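Local coordinates for protein NEQ263 (Nanoarchaeum equitans Kin4-M, PDB 5BN3) that probably binds ATP as the B-type subunit of an unusual archaeal ATP synthase core, in which it assembles with NeqA, at residues B[196-200]-B[234-238]. Sequence-based numbering, arbitrary orientation.
Sequences PIEKI and ALREI
The helical segments 196-200 and 234-238 come closest at Pro196 and Ala234, with their short axes 8.8 Å apart and their N-to-C directions at 135° to each other. No hydrogen bond links them directly. The CB of Ala234 sits against Lys199 CB at 3.7 Å and also meets Ile200 CG2. The ends of Ile200 and Ile238 meet head on, their CD1 methyls 3.6 Å apart. Ile238 CG1, anti to its carbonyl carbon (chi1 -60°), lies 3.8 Å from Pro196 CB. Both helices belong to the P-loop NTPase-type nucleotide-binding domain. Helix 196-215 follows strand 185-190 and helix 228-241 follows strand 220-226, two strands of its largely parallel sheet. Glu237 crosses Pro196 at about a right angle, its carboxylate carbon CD 3.7 Å from the ring's CG. A water bridges the helices, accepting from Lys199 NZ at 2.7 Å and donating to Glu237 OE1 at 2.9 Å. Lys199 NZ also bonds to the carbonyls of Ser194 and Ala192. Glu237 OE2 forms a salt bridge with Arg351 of the neighbouring V-type ATP synthase alpha chain. With an alanine here, that arginine would probably lose this carboxylate, the water its acceptor, and Pro196 CG the group packed against it.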
# COMPACT_ATOMS: atom_id res chain seq x y z
N PRO B 196 27.80 -3.34 -9.36
CA PRO B 196 26.83 -2.32 -9.77
C PRO B 196 27.50 -1.10 -10.40
O PRO B 196 26.87 -0.43 -11.21
CB PRO B 196 26.13 -1.94 -8.46
CG PRO B 196 27.06 -2.37 -7.38
CD PRO B 196 27.75 -3.59 -7.91
N ILE B 197 28.75 -0.81 -10.03
CA ILE B 197 29.47 0.32 -10.62
C ILE B 197 29.74 0.10 -12.12
O ILE B 197 29.72 1.05 -12.90
CB ILE B 197 30.78 0.65 -9.85
CG1 ILE B 197 31.35 2.00 -10.28
CG2 ILE B 197 31.82 -0.44 -10.05
CD1 ILE B 197 30.55 3.18 -9.77
N GLU B 198 29.98 -1.15 -12.52
CA GLU B 198 30.20 -1.44 -13.94
C GLU B 198 28.89 -1.29 -14.72
O GLU B 198 28.89 -0.84 -15.87
CB GLU B 198 30.77 -2.85 -14.14
CG GLU B 198 31.02 -3.17 -15.62
CD GLU B 198 31.62 -4.54 -15.86
OE1 GLU B 198 32.04 -5.20 -14.89
OE2 GLU B 198 31.68 -4.95 -17.04
N LYS B 199 27.79 -1.66 -14.09
CA LYS B 199 26.48 -1.58 -14.73
C LYS B 199 26.07 -0.13 -15.02
O LYS B 199 25.59 0.16 -16.11
CB LYS B 199 25.41 -2.27 -13.87
CG LYS B 199 25.51 -3.79 -13.85
CD LYS B 199 24.24 -4.42 -13.27
CE LYS B 199 24.33 -5.94 -13.20
NZ LYS B 199 25.11 -6.41 -12.03
N ILE B 200 26.27 0.76 -14.06
CA ILE B 200 25.85 2.15 -14.27
C ILE B 200 26.83 2.94 -15.14
O ILE B 200 26.47 3.98 -15.69
CB ILE B 200 25.58 2.91 -12.94
CG1 ILE B 200 26.88 3.10 -12.15
CG2 ILE B 200 24.52 2.19 -12.11
CD1 ILE B 200 26.81 4.28 -11.19
N ALA B 234 20.82 -1.43 -10.38
CA ALA B 234 22.20 -1.19 -10.00
C ALA B 234 22.34 0.14 -9.27
O ALA B 234 23.09 0.25 -8.30
CB ALA B 234 23.10 -1.23 -11.22
N LEU B 235 21.62 1.16 -9.74
CA LEU B 235 21.63 2.47 -9.10
C LEU B 235 21.09 2.39 -7.68
O LEU B 235 21.60 3.05 -6.77
CB LEU B 235 20.82 3.48 -9.92
CG LEU B 235 21.09 4.95 -9.59
CD1 LEU B 235 22.48 5.35 -10.06
CD2 LEU B 235 20.03 5.87 -10.20
N ARG B 236 20.05 1.58 -7.49
CA ARG B 236 19.46 1.38 -6.18
C ARG B 236 20.42 0.64 -5.26
O ARG B 236 20.48 0.91 -4.05
CB ARG B 236 18.15 0.59 -6.30
CG ARG B 236 17.51 0.23 -4.98
CD ARG B 236 16.14 -0.41 -5.18
NE ARG B 236 16.23 -1.64 -5.97
CZ ARG B 236 15.17 -2.34 -6.39
NH1 ARG B 236 13.95 -1.92 -6.10
NH2 ARG B 236 15.35 -3.44 -7.09
N GLU B 237 21.18 -0.29 -5.83
CA GLU B 237 22.15 -1.05 -5.07
C GLU B 237 23.21 -0.12 -4.48
O GLU B 237 23.56 -0.21 -3.30
CB GLU B 237 22.79 -2.12 -5.95
CG GLU B 237 23.72 -3.04 -5.20
CD GLU B 237 24.16 -4.23 -6.02
OE1 GLU B 237 23.64 -4.42 -7.14
OE2 GLU B 237 25.03 -4.98 -5.55
N ILE B 238 23.71 0.79 -5.32
CA ILE B 238 24.69 1.78 -4.90
C ILE B 238 24.09 2.78 -3.92
O ILE B 238 24.71 3.12 -2.91
CB ILE B 238 25.26 2.53 -6.12
CG1 ILE B 238 25.93 1.54 -7.07
CG2 ILE B 238 26.23 3.61 -5.69
CD1 ILE B 238 26.46 2.16 -8.34
O HOH W 1 24.70 -5.25 -9.67